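PDB 4JCQ: ATP-dependent Clp protease proteolytic subunit from Listeria monocytogenes, which probably forms, as the proteolytic subunit, the serine-peptidase core of the Clp system, which degrades misfolded proteins with the aid of ATP hydrolysis. Local coordinates for residues Thr151-Tyr155 against Glu156-Lys160; Gly28-Asn31 against Gln32-Glu36; Ala92-Thr95 against Ile96-Ala100; Leu42-Leu45 against Glu46-Asn50. All blocks are in the same frame, centred on the assembly; numbering follows the deposited sequence.

Contact 1 of 4, residues Thr151-Tyr155 against Glu156-Lys160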
ATOM      1  N   THR H 151      31.497  25.120  14.317  1.00 27.21           N
ATOM      2  CA  THR H 151      30.969  26.332  14.954  1.00 28.76           C
ATOM      3  C   THR H 151      32.047  27.361  15.287  1.00 30.86           C
ATOM      4  O   THR H 151      31.775  28.561  15.335  1.00 31.09           O
ATOM      5  CB  THR H 151      30.188  26.015  16.249  1.00 27.88           C
ATOM      6  OG1 THR H 151      31.045  25.336  17.180  1.00 27.77           O
ATOM      7  CG2 THR H 151      28.960  25.154  15.955  1.00 25.78           C
ATOM      8  N   GLY H 152      33.267  26.886  15.526  1.00 33.28           N
ATOM      9  CA  GLY H 152      34.360  27.750  15.964  1.00 35.10           C
ATOM     10  C   GLY H 152      34.446  27.855  17.477  1.00 36.36           C
ATOM     11  O   GLY H 152      35.316  28.546  18.007  1.00 36.47           O
ATOM     12  N   GLN H 153      33.534  27.173  18.168  1.00 35.44           N
ATOM     13  CA  GLN H 153      33.552  27.100  19.627  1.00 36.52           C
ATOM     14  C   GLN H 153      34.664  26.163  20.086  1.00 36.58           C
ATOM     15  O   GLN H 153      35.090  25.281  19.337  1.00 36.34           O
ATOM     16  CB  GLN H 153      32.207  26.597  20.163  1.00 35.34           C
ATOM     17  CG  GLN H 153      31.013  27.503  19.889  1.00 36.94           C
ATOM     18  CD  GLN H 153      30.907  28.675  20.852  1.00 39.17           C
ATOM     19  OE1 GLN H 153      31.560  28.705  21.897  1.00 39.12           O
ATOM     20  NE2 GLN H 153      30.072  29.646  20.505  1.00 36.41           N
ATOM     21  N   SER H 154      35.128  26.356  21.318  1.00 36.94           N
ATOM     22  CA  SER H 154      36.135  25.480  21.914  1.00 37.83           C
ATOM     23  C   SER H 154      35.553  24.096  22.189  1.00 36.51           C
ATOM     24  O   SER H 154      34.339  23.946  22.346  1.00 33.88           O
ATOM     25  CB  SER H 154      36.664  26.083  23.215  1.00 38.97           C
ATOM     26  OG  SER H 154      35.667  26.073  24.223  1.00 37.05           O
ATOM     27  N   TYR H 155      36.426  23.091  22.247  1.00 35.71           N
ATOM     28  CA  TYR H 155      36.013  21.731  22.581  1.00 36.75           C
ATOM     29  C   TYR H 155      35.285  21.688  23.925  1.00 36.84           C
ATOM     30  O   TYR H 155      34.264  21.014  24.056  1.00 34.80           O
ATOM     31  CB  TYR H 155      37.213  20.773  22.598  1.00 37.81           C
ATOM     32  CG  TYR H 155      36.830  19.343  22.925  1.00 37.44           C
ATOM     33  CD1 TYR H 155      36.508  18.440  21.913  1.00 35.04           C
ATOM     34  CD2 TYR H 155      36.775  18.899  24.248  1.00 38.39           C
ATOM     35  CE1 TYR H 155      36.150  17.135  22.208  1.00 34.41           C
ATOM     36  CE2 TYR H 155      36.412  17.597  24.552  1.00 38.81           C
ATOM     37  CZ  TYR H 155      36.101  16.720  23.528  1.00 37.75           C
ATOM     38  OH  TYR H 155      35.743  15.426  23.823  1.00 40.94           O
ATOM     39  N   GLU H 156      35.814  22.418  24.908  1.00 38.08           N
ATOM     40  CA  GLU H 156      35.263  22.437  26.264  1.00 40.61           C
ATOM     41  C   GLU H 156      33.838  22.991  26.317  1.00 36.67           C
ATOM     42  O   GLU H 156      32.994  22.464  27.046  1.00 35.71           O
ATOM     43  CB  GLU H 156      36.179  23.228  27.203  1.00 46.87           C
ATOM     44  CG  GLU H 156      35.934  22.964  28.682  1.00 54.88           C
ATOM     45  CD  GLU H 156      36.953  23.636  29.585  1.00 66.81           C
ATOM     46  OE1 GLU H 156      36.543  24.206  30.618  1.00 72.35           O
ATOM     47  OE2 GLU H 156      38.163  23.597  29.269  1.00 72.25           O
ATOM     48  N   GLN H 157      33.577  24.048  25.548  1.00 34.56           N
ATOM     49  CA  GLN H 157      32.239  24.636  25.467  1.00 33.86           C
ATOM     50  C   GLN H 157      31.242  23.648  24.861  1.00 30.98           C
ATOM     51  O   GLN H 157      30.142  23.465  25.391  1.00 30.20           O
ATOM     52  CB  GLN H 157      32.260  25.947  24.669  1.00 34.38           C
ATOM     53  CG  GLN H 157      30.933  26.697  24.642  1.00 35.43           C
ATOM     54  CD  GLN H 157      30.483  27.166  26.016  1.00 38.26           C
ATOM     55  OE1 GLN H 157      31.224  27.840  26.729  1.00 40.62           O
ATOM     56  NE2 GLN H 157      29.260  26.814  26.388  1.00 38.78           N
ATOM     57  N   ILE H 158      31.644  23.010  23.762  1.00 28.13           N
ATOM     58  CA  ILE H 158      30.805  22.026  23.078  1.00 28.69           C
ATOM     59  C   ILE H 158      30.546  20.805  23.966  1.00 28.75           C
ATOM     60  O   ILE H 158      29.410  20.342  24.072  1.00 26.99           O
ATOM     61  CB  ILE H 158      31.411  21.602  21.715  1.00 27.16           C
ATOM     62  CG1 ILE H 158      31.537  22.810  20.771  1.00 27.52           C
ATOM     63  CG2 ILE H 158      30.598  20.482  21.070  1.00 26.22           C
ATOM     64  CD1 ILE H 158      30.247  23.569  20.509  1.00 26.46           C
ATOM     65  N   SER H 159      31.604  20.309  24.608  1.00 29.94           N
ATOM     66  CA  SER H 159      31.518  19.154  25.504  1.00 31.62           C
ATOM     67  C   SER H 159      30.513  19.372  26.637  1.00 32.02           C
ATOM     68  O   SER H 159      29.769  18.459  27.004  1.00 31.95           O
ATOM     69  CB  SER H 159      32.898  18.819  26.080  1.00 34.44           C
ATOM     70  OG  SER H 159      32.857  17.622  26.837  1.00 38.97           O
ATOM     71  N   LYS H 160      30.496  20.586  27.182  1.00 32.17           N
ATOM     72  CA  LYS H 160      29.525  20.963  28.202  1.00 34.22           C
ATOM     73  C   LYS H 160      28.105  20.974  27.629  1.00 32.27           C
ATOM     74  O   LYS H 160      27.181  20.418  28.224  1.00 30.66           O
ATOM     75  CB  LYS H 160      29.877  22.337  28.786  1.00 37.75           C
ATOM     76  CG  LYS H 160      28.916  22.839  29.852  1.00 42.45           C
ATOM     77  CD  LYS H 160      29.192  24.291  30.209  1.00 48.47           C
ATOM     78  CE  LYS H 160      28.130  24.839  31.148  1.00 54.93           C
ATOM     79  NZ  LYS H 160      28.377  26.269  31.491  1.00 57.26           N
TER
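S154 is the N-cap of helix 155-162, the helix that follows helix 133-151 after a short connection. Its OG accepts Q157 N at 3.2 Å, and a chi1 of 69° sets the hydroxyl between its own backbone N and carbonyl carbon, within reach of the first helical turn. S154 O is also used, receiving I158 N at 3.2 Å. One residue before the cap, the Q153 CB methylene packs on I158 CD1 at 3.6 Å, the two side chains crossing at about a right angle. Bent at chi2, Q153 runs alongside Q157, and its OE1 lies 3.5 Å from Q157 CG; the two amide planes are 72° apart. The two amides have separate partners, Q153 NE2 bonding to Y176 O and Q157 NE2 to D161 OD2. The preceding helix ends in an ST turn. There T151 OG1 accepts Q153 N and is hydrogen-bonded to I147 O, to which only the hydroxyl can donate. The same oxygen also touches the isoleucine, T151 OG1 lying 3.9 Å from I158 CD1.

Contact 2 of 4, residues Gly28-Asn31 against Gln32-Glu36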
ATOM      1  N   GLY H  28      11.626  15.412  10.114  1.00 19.75           N
ATOM      2  CA  GLY H  28      11.294  14.295  11.000  1.00 20.71           C
ATOM      3  C   GLY H  28      12.502  13.543  11.526  1.00 19.55           C
ATOM      4  O   GLY H  28      13.625  14.045  11.480  1.00 19.30           O
ATOM      5  N   GLU H  29      12.261  12.327  12.014  1.00 19.91           N
ATOM      6  CA  GLU H  29      13.293  11.511  12.658  1.00 21.07           C
ATOM      7  C   GLU H  29      14.423  11.123  11.704  1.00 20.03           C
ATOM      8  O   GLU H  29      14.177  10.718  10.564  1.00 20.24           O
ATOM      9  CB  GLU H  29      12.664  10.253  13.279  1.00 24.64           C
ATOM     10  CG  GLU H  29      13.649   9.332  13.987  1.00 28.26           C
ATOM     11  CD  GLU H  29      12.992   8.078  14.529  1.00 35.92           C
ATOM     12  OE1 GLU H  29      13.204   6.995  13.942  1.00 38.26           O
ATOM     13  OE2 GLU H  29      12.261   8.173  15.538  1.00 40.19           O
ATOM     14  N   ILE H  30      15.657  11.260  12.183  1.00 19.28           N
ATOM     15  CA  ILE H  30      16.832  10.805  11.443  1.00 19.16           C
ATOM     16  C   ILE H  30      17.000   9.304  11.671  1.00 20.19           C
ATOM     17  O   ILE H  30      17.368   8.867  12.761  1.00 21.46           O
ATOM     18  CB  ILE H  30      18.115  11.568  11.861  1.00 18.79           C
ATOM     19  CG1 ILE H  30      17.909  13.093  11.788  1.00 18.57           C
ATOM     20  CG2 ILE H  30      19.317  11.139  11.019  1.00 19.40           C
ATOM     21  CD1 ILE H  30      17.452  13.619  10.436  1.00 18.20           C
ATOM     22  N   ASN H  31      16.697   8.522  10.641  1.00 20.82           N
ATOM     23  CA  ASN H  31      16.859   7.070  10.684  1.00 22.31           C
ATOM     24  C   ASN H  31      17.458   6.559   9.378  1.00 23.28           C
ATOM     25  O   ASN H  31      17.648   7.335   8.436  1.00 23.44           O
ATOM     26  CB  ASN H  31      15.530   6.368  11.011  1.00 22.73           C
ATOM     27  CG  ASN H  31      14.389   6.795  10.100  1.00 24.48           C
ATOM     28  OD1 ASN H  31      14.576   7.038   8.907  1.00 22.91           O
ATOM     29  ND2 ASN H  31      13.187   6.871  10.663  1.00 26.12           N
ATOM     30  N   GLN H  32      17.765   5.264   9.329  1.00 24.66           N
ATOM     31  CA  GLN H  32      18.414   4.660   8.161  1.00 26.51           C
ATOM     32  C   GLN H  32      17.571   4.782   6.887  1.00 25.20           C
ATOM     33  O   GLN H  32      18.113   4.946   5.790  1.00 25.84           O
ATOM     34  CB  GLN H  32      18.796   3.201   8.444  1.00 31.28           C
ATOM     35  CG  GLN H  32      20.055   3.058   9.295  1.00 35.98           C
ATOM     36  CD  GLN H  32      20.284   1.645   9.807  1.00 38.63           C
ATOM     37  OE1 GLN H  32      19.348   0.961  10.231  1.00 39.90           O
ATOM     38  NE2 GLN H  32      21.540   1.205   9.783  1.00 37.00           N
ATOM     39  N   GLU H  33      16.251   4.722   7.044  1.00 26.46           N
ATOM     40  CA  GLU H  33      15.314   4.887   5.931  1.00 27.22           C
ATOM     41  C   GLU H  33      15.411   6.286   5.319  1.00 24.94           C
ATOM     42  O   GLU H  33      15.465   6.440   4.096  1.00 24.79           O
ATOM     43  CB  GLU H  33      13.874   4.611   6.384  1.00 31.66           C
ATOM     44  CG  GLU H  33      13.585   3.160   6.765  1.00 37.38           C
ATOM     45  CD  GLU H  33      14.064   2.785   8.163  1.00 42.36           C
ATOM     46  OE1 GLU H  33      14.272   1.576   8.407  1.00 51.87           O
ATOM     47  OE2 GLU H  33      14.236   3.684   9.018  1.00 42.93           O
ATOM     48  N   LEU H  34      15.431   7.303   6.178  1.00 23.50           N
ATOM     49  CA  LEU H  34      15.605   8.683   5.738  1.00 22.98           C
ATOM     50  C   LEU H  34      16.997   8.893   5.132  1.00 22.05           C
ATOM     51  O   LEU H  34      17.133   9.560   4.102  1.00 20.90           O
ATOM     52  CB  LEU H  34      15.344   9.649   6.901  1.00 23.28           C
ATOM     53  CG  LEU H  34      15.212  11.169   6.705  1.00 25.06           C
ATOM     54  CD1 LEU H  34      16.555  11.860   6.884  1.00 25.52           C
ATOM     55  CD2 LEU H  34      14.556  11.574   5.388  1.00 24.37           C
ATOM     56  N   ALA H  35      18.016   8.310   5.763  1.00 21.42           N
ATOM     57  CA  ALA H  35      19.389   8.378   5.259  1.00 22.13           C
ATOM     58  C   ALA H  35      19.504   7.823   3.835  1.00 23.18           C
ATOM     59  O   ALA H  35      20.205   8.399   3.003  1.00 23.90           O
ATOM     60  CB  ALA H  35      20.348   7.656   6.198  1.00 21.93           C
ATOM     61  N   GLU H  36      18.807   6.720   3.564  1.00 23.77           N
ATOM     62  CA  GLU H  36      18.788   6.120   2.229  1.00 25.81           C
ATOM     63  C   GLU H  36      18.108   7.035   1.210  1.00 26.30           C
ATOM     64  O   GLU H  36      18.633   7.252   0.118  1.00 26.81           O
ATOM     65  CB  GLU H  36      18.115   4.742   2.249  1.00 28.76           C
ATOM     66  CG  GLU H  36      18.158   4.024   0.905  1.00 32.36           C
ATOM     67  CD  GLU H  36      17.669   2.588   0.961  1.00 36.79           C
ATOM     68  OE1 GLU H  36      17.607   2.005   2.064  1.00 38.72           O
ATOM     69  OE2 GLU H  36      17.352   2.037  -0.113  1.00 40.17           O
TER
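An asparagine N-cap opens helix 32-48, the helix of the beta-alpha-beta unit that starts with strand 23-27. N31 makes the cap: its OD1 accepts L34 N at 2.9 Å, the amide nitrogen approaching almost in line with the side-chain C=O. A chi1 of 52° folds the N31 side chain back over its own main chain, and this turns the amide oxygen over the first turn of the helix. The main chain adds a second bond of equal length, A35 N to N31 O at 2.9 Å, so one residue satisfies two amides at the helix start.

The other end of the same amide is held from the loop. N31 ND2 donates to E29 OE1 at 3.3 Å, meeting the carboxylate from above its plane, and the rotation of the cap group is thereby fixed from both ends. E33, bent at chi2, brings its carboxylate back across the asparagine. E33 OE2 lies 3.3 Å from N31 CG, the two planes 79° apart, and makes no hydrogen bond to OD1. Lying near the amino end of the helix, this carboxylate is probably stabilised by the helix dipole.

Q32 faces the second subunit, where its NE2 is bonded to N58 and Q60 of that chain, while A35 packs on A66 and I70 of helix 64-76. The apolar part of the contact is a single pair: the I30 and L34 side chains meet at a slant, I30 CD1 being 4.1 Å from L34 CD1.

Contact 3 of 4, residues Ala92-Thr95 against Ile96-Ala100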
ATOM      1  N   ALA H  92      21.118  14.836  16.294  1.00 17.26           N
ATOM      2  CA  ALA H  92      21.606  14.313  15.010  1.00 17.18           C
ATOM      3  C   ALA H  92      21.279  15.261  13.855  1.00 17.35           C
ATOM      4  O   ALA H  92      22.001  15.308  12.858  1.00 17.59           O
ATOM      5  CB  ALA H  92      21.046  12.923  14.741  1.00 17.82           C
ATOM      6  N   GLY H  93      20.187  16.014  13.999  1.00 17.46           N
ATOM      7  CA  GLY H  93      19.820  17.054  13.038  1.00 17.68           C
ATOM      8  C   GLY H  93      20.832  18.189  12.985  1.00 17.94           C
ATOM      9  O   GLY H  93      21.085  18.754  11.918  1.00 18.50           O
ATOM     10  N   ILE H  94      21.402  18.527  14.142  1.00 18.65           N
ATOM     11  CA  ILE H  94      22.470  19.531  14.240  1.00 19.67           C
ATOM     12  C   ILE H  94      23.741  19.064  13.526  1.00 20.01           C
ATOM     13  O   ILE H  94      24.399  19.844  12.829  1.00 19.92           O
ATOM     14  CB  ILE H  94      22.762  19.899  15.720  1.00 20.85           C
ATOM     15  CG1 ILE H  94      21.770  20.961  16.215  1.00 21.69           C
ATOM     16  CG2 ILE H  94      24.202  20.365  15.924  1.00 21.90           C
ATOM     17  CD1 ILE H  94      22.035  22.373  15.724  1.00 22.19           C
ATOM     18  N   THR H  95      24.068  17.785  13.695  1.00 20.80           N
ATOM     19  CA  THR H  95      25.231  17.181  13.048  1.00 21.38           C
ATOM     20  C   THR H  95      25.117  17.293  11.525  1.00 21.05           C
ATOM     21  O   THR H  95      26.082  17.660  10.848  1.00 22.37           O
ATOM     22  CB  THR H  95      25.405  15.714  13.491  1.00 22.48           C
ATOM     23  OG1 THR H  95      25.504  15.666  14.920  1.00 24.51           O
ATOM     24  CG2 THR H  95      26.666  15.097  12.885  1.00 23.66           C
ATOM     25  N   ILE H  96      23.930  16.996  11.002  1.00 20.69           N
ATOM     26  CA  ILE H  96      23.640  17.133   9.573  1.00 20.27           C
ATOM     27  C   ILE H  96      23.742  18.594   9.128  1.00 20.48           C
ATOM     28  O   ILE H  96      24.404  18.901   8.137  1.00 21.49           O
ATOM     29  CB  ILE H  96      22.243  16.569   9.226  1.00 19.20           C
ATOM     30  CG1 ILE H  96      22.239  15.044   9.376  1.00 19.03           C
ATOM     31  CG2 ILE H  96      21.823  16.972   7.816  1.00 19.54           C
ATOM     32  CD1 ILE H  96      20.857  14.435   9.488  1.00 18.88           C
ATOM     33  N   TYR H  97      23.089  19.482   9.874  1.00 20.52           N
ATOM     34  CA  TYR H  97      23.095  20.917   9.591  1.00 20.09           C
ATOM     35  C   TYR H  97      24.516  21.469   9.465  1.00 20.97           C
ATOM     36  O   TYR H  97      24.811  22.253   8.556  1.00 21.50           O
ATOM     37  CB  TYR H  97      22.314  21.668  10.682  1.00 19.34           C
ATOM     38  CG  TYR H  97      22.169  23.153  10.441  1.00 19.66           C
ATOM     39  CD1 TYR H  97      21.094  23.661   9.712  1.00 19.71           C
ATOM     40  CD2 TYR H  97      23.106  24.054  10.950  1.00 20.21           C
ATOM     41  CE1 TYR H  97      20.959  25.025   9.489  1.00 19.90           C
ATOM     42  CE2 TYR H  97      22.981  25.418  10.733  1.00 20.34           C
ATOM     43  CZ  TYR H  97      21.911  25.898  10.002  1.00 20.05           C
ATOM     44  OH  TYR H  97      21.794  27.251   9.791  1.00 20.28           O
ATOM     45  N   LEU H  98      25.394  21.030  10.364  1.00 21.47           N
ATOM     46  CA  LEU H  98      26.768  21.517  10.422  1.00 22.86           C
ATOM     47  C   LEU H  98      27.702  20.920   9.363  1.00 24.08           C
ATOM     48  O   LEU H  98      28.885  21.263   9.322  1.00 25.98           O
ATOM     49  CB  LEU H  98      27.347  21.317  11.831  1.00 23.44           C
ATOM     50  CG  LEU H  98      26.742  22.156  12.964  1.00 23.07           C
ATOM     51  CD1 LEU H  98      27.330  21.742  14.303  1.00 22.66           C
ATOM     52  CD2 LEU H  98      26.933  23.650  12.735  1.00 24.03           C
ATOM     53  N   ALA H  99      27.174  20.043   8.509  1.00 23.46           N
ATOM     54  CA  ALA H  99      27.944  19.492   7.387  1.00 24.79           C
ATOM     55  C   ALA H  99      28.252  20.549   6.325  1.00 25.57           C
ATOM     56  O   ALA H  99      29.268  20.467   5.635  1.00 26.70           O
ATOM     57  CB  ALA H  99      27.216  18.312   6.759  1.00 24.05           C
ATOM     58  N   ALA H 100      27.367  21.535   6.196  1.00 25.80           N
ATOM     59  CA  ALA H 100      27.566  22.633   5.256  1.00 26.88           C
ATOM     60  C   ALA H 100      28.590  23.623   5.802  1.00 27.97           C
ATOM     61  O   ALA H 100      28.716  23.787   7.023  1.00 27.03           O
ATOM     62  CB  ALA H 100      26.246  23.334   4.974  1.00 26.05           C
TER
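I94 O receives L98 N at 2.9 Å, the shortest of three successive i to i+4 bonds in helix 92-97, whose first residue directly follows the predicted nucleophile S91. Y97 N reaches G93 O at 3.0 Å, and I96 N reaches A92 O at 3.2 Å; in all three the donor is tilted out of the carbonyl plane by 23° to 28°. The ladder ends there. A99 N turns back to I96 O, three residues earlier, and residues Y97 to A100 form a type I beta turn that leads the chain out of the helix.

Among the side chains, I94 and L98 lie side by side and point the same way, I94 CG2 touching L98 CD1 at 3.8 Å. The isoleucine uses its CG2 branch, which stands anti to the backbone N beside the carbonyl carbon, and L98 CG also lies 3.3 Å from I94 O, so the leucine covers the carbonyl that bonds its own amide. Two residues before L98, I96 CG1 rests 3.5 Å from A92 O.

Everything here is buried near the centre of the subunit. I96 faces I70 and I74 of helix 64-76, L98 and T95 face helix 133-151, and Y97 reaches strand 105-108, where its OH is bonded to F106 O. The short helix is thus wedged between two longer ones and the central parallel sheet.

Contact 4 of 4, residues Leu42-Leu45 against Glu46-Asn50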
ATOM      1  N   LEU H  42      20.619  13.080  -3.122  1.00 28.44           N
ATOM      2  CA  LEU H  42      21.888  13.796  -3.264  1.00 28.82           C
ATOM      3  C   LEU H  42      22.746  13.248  -4.404  1.00 31.18           C
ATOM      4  O   LEU H  42      23.362  14.017  -5.145  1.00 31.61           O
ATOM      5  CB  LEU H  42      22.679  13.786  -1.949  1.00 27.91           C
ATOM      6  CG  LEU H  42      22.134  14.592  -0.763  1.00 26.50           C
ATOM      7  CD1 LEU H  42      23.005  14.377   0.467  1.00 26.82           C
ATOM      8  CD2 LEU H  42      22.023  16.077  -1.084  1.00 27.67           C
ATOM      9  N   LEU H  43      22.777  11.923  -4.539  1.00 31.37           N
ATOM     10  CA  LEU H  43      23.517  11.268  -5.619  1.00 33.83           C
ATOM     11  C   LEU H  43      22.884  11.534  -6.983  1.00 34.28           C
ATOM     12  O   LEU H  43      23.593  11.725  -7.973  1.00 33.14           O
ATOM     13  CB  LEU H  43      23.639   9.762  -5.365  1.00 33.27           C
ATOM     14  CG  LEU H  43      24.587   9.310  -4.247  1.00 34.42           C
ATOM     15  CD1 LEU H  43      24.298   7.872  -3.843  1.00 33.25           C
ATOM     16  CD2 LEU H  43      26.049   9.477  -4.644  1.00 35.90           C
ATOM     17  N   LEU H  44      21.554  11.553  -7.021  1.00 34.04           N
ATOM     18  CA  LEU H  44      20.808  11.849  -8.240  1.00 36.61           C
ATOM     19  C   LEU H  44      21.060  13.287  -8.701  1.00 36.71           C
ATOM     20  O   LEU H  44      21.330  13.524  -9.878  1.00 38.19           O
ATOM     21  CB  LEU H  44      19.308  11.580  -8.029  1.00 37.14           C
ATOM     22  CG  LEU H  44      18.261  11.630  -9.154  1.00 40.54           C
ATOM     23  CD1 LEU H  44      17.625  13.009  -9.260  1.00 43.73           C
ATOM     24  CD2 LEU H  44      18.792  11.160 -10.505  1.00 40.92           C
ATOM     25  N   LEU H  45      20.986  14.234  -7.766  1.00 34.15           N
ATOM     26  CA  LEU H  45      21.229  15.648  -8.067  1.00 34.95           C
ATOM     27  C   LEU H  45      22.673  15.914  -8.497  1.00 36.96           C
ATOM     28  O   LEU H  45      22.918  16.738  -9.382  1.00 39.20           O
ATOM     29  CB  LEU H  45      20.848  16.535  -6.876  1.00 33.07           C
ATOM     30  CG  LEU H  45      19.358  16.689  -6.551  1.00 32.70           C
ATOM     31  CD1 LEU H  45      19.172  17.331  -5.185  1.00 31.46           C
ATOM     32  CD2 LEU H  45      18.622  17.482  -7.624  1.00 33.70           C
ATOM     33  N   GLU H  46      23.615  15.207  -7.874  1.00 37.00           N
ATOM     34  CA  GLU H  46      25.028  15.286  -8.241  1.00 39.26           C
ATOM     35  C   GLU H  46      25.268  14.820  -9.679  1.00 41.23           C
ATOM     36  O   GLU H  46      26.033  15.443 -10.417  1.00 42.47           O
ATOM     37  CB  GLU H  46      25.888  14.468  -7.271  1.00 38.38           C
ATOM     38  CG  GLU H  46      27.370  14.456  -7.621  1.00 40.41           C
ATOM     39  CD  GLU H  46      28.195  13.541  -6.738  1.00 39.82           C
ATOM     40  OE1 GLU H  46      27.714  12.447  -6.370  1.00 40.87           O
ATOM     41  OE2 GLU H  46      29.341  13.919  -6.425  1.00 38.52           O
ATOM     42  N   SER H  47      24.607  13.730 -10.068  1.00 41.50           N
ATOM     43  CA  SER H  47      24.764  13.160 -11.407  1.00 44.65           C
ATOM     44  C   SER H  47      24.201  14.062 -12.509  1.00 46.04           C
ATOM     45  O   SER H  47      24.641  13.993 -13.657  1.00 47.86           O
ATOM     46  CB  SER H  47      24.126  11.771 -11.485  1.00 43.30           C
ATOM     47  OG  SER H  47      22.713  11.846 -11.434  1.00 42.86           O
ATOM     48  N   ILE H  48      23.233  14.904 -12.153  1.00 44.88           N
ATOM     49  CA  ILE H  48      22.612  15.824 -13.104  1.00 47.45           C
ATOM     50  C   ILE H  48      23.522  17.020 -13.407  1.00 48.63           C
ATOM     51  O   ILE H  48      23.802  17.305 -14.574  1.00 48.54           O
ATOM     52  CB  ILE H  48      21.209  16.275 -12.632  1.00 45.48           C
ATOM     53  CG1 ILE H  48      20.244  15.084 -12.648  1.00 43.81           C
ATOM     54  CG2 ILE H  48      20.668  17.396 -13.513  1.00 46.37           C
ATOM     55  CD1 ILE H  48      18.973  15.298 -11.857  1.00 44.98           C
ATOM     56  N   SER H  49      23.982  17.706 -12.361  1.00 46.97           N
ATOM     57  CA  SER H  49      24.886  18.852 -12.517  1.00 47.29           C
ATOM     58  C   SER H  49      25.695  19.142 -11.252  1.00 45.88           C
ATOM     59  O   SER H  49      25.460  18.546 -10.198  1.00 42.40           O
ATOM     60  CB  SER H  49      24.110  20.106 -12.941  1.00 48.13           C
ATOM     61  OG  SER H  49      23.320  20.607 -11.877  1.00 46.33           O
ATOM     62  N   ASN H  50      26.648  20.063 -11.377  1.00 45.21           N
ATOM     63  CA  ASN H  50      27.447  20.535 -10.248  1.00 46.36           C
ATOM     64  C   ASN H  50      26.848  21.768  -9.568  1.00 40.17           C
ATOM     65  O   ASN H  50      27.468  22.353  -8.678  1.00 38.80           O
ATOM     66  CB  ASN H  50      28.885  20.826 -10.691  1.00 50.34           C
ATOM     67  CG  ASN H  50      29.686  19.564 -10.956  1.00 58.98           C
ATOM     68  OD1 ASN H  50      30.322  19.433 -12.001  1.00 63.58           O
ATOM     69  ND2 ASN H  50      29.664  18.632 -10.008  1.00 57.36           N
TER
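L44 O and S47 OG form the shortest polar bond at the carboxyl end of helix 32-48, the hydroxyl donating at 2.7 Å. The S47 chi1 of 71° leans the hydroxyl back toward the preceding turn, where that carbonyl lies. The same carbonyl takes a weak bond from I48 N.

The main-chain bonds show the helix coming to an end. E46 N to L42 O at 3.0 Å and S47 N to L43 O at 3.1 Å are ordinary helical links, but the next ones are weak: I48 N is shared between L44 O and L45 O, and S49 N reaches L45 O at 3.3 Å. S49 is the first residue to leave helical geometry. R22 NH2 adds a further bond to L45 O.

Apolar contact is carried by L44 and I48, whose side chains cross obliquely with L44 CD1 and I48 CD1 3.7 Å apart. L43 and E46 run side by side, L43 CD2 lying 3.8 Å from E46 OE1. The extended E46 takes its charge outward: OE2 accepts K78 N and forms a salt bridge with R186 of the second subunit.

In the beta-alpha-beta unit of strands 23-27 and 53-59, this helix end is flanked by helix 14-20, where I19 touches L44 and I48, and by helix 64-76, which packs on L42 and L43. The second subunit lies against L44, S47 and I48 as well.

How the contacts relate
From the N terminus, contact 2 comes first, turning the chain from strand 23-27 into helix 32-48. Contact 4 ends that same helix before strand 53-59, its nearest atoms about 7 Å from those of contact 2, and both touch the second subunit. Contact 3 follows in the short helix at the centre of the chain, and contact 1 closes the turn between helices 133-151 and 155-162. All are local and in series; none nest or cross. Contact 3 is the bridge: I30 CD1 meets I96 CD1 at 3.6 Å, and T151 CG2 meets L98 CD2 at 4.1 Å. Contacts 1 and 2 lie on opposite sides of the chain's centre, 27 Å apart between centres.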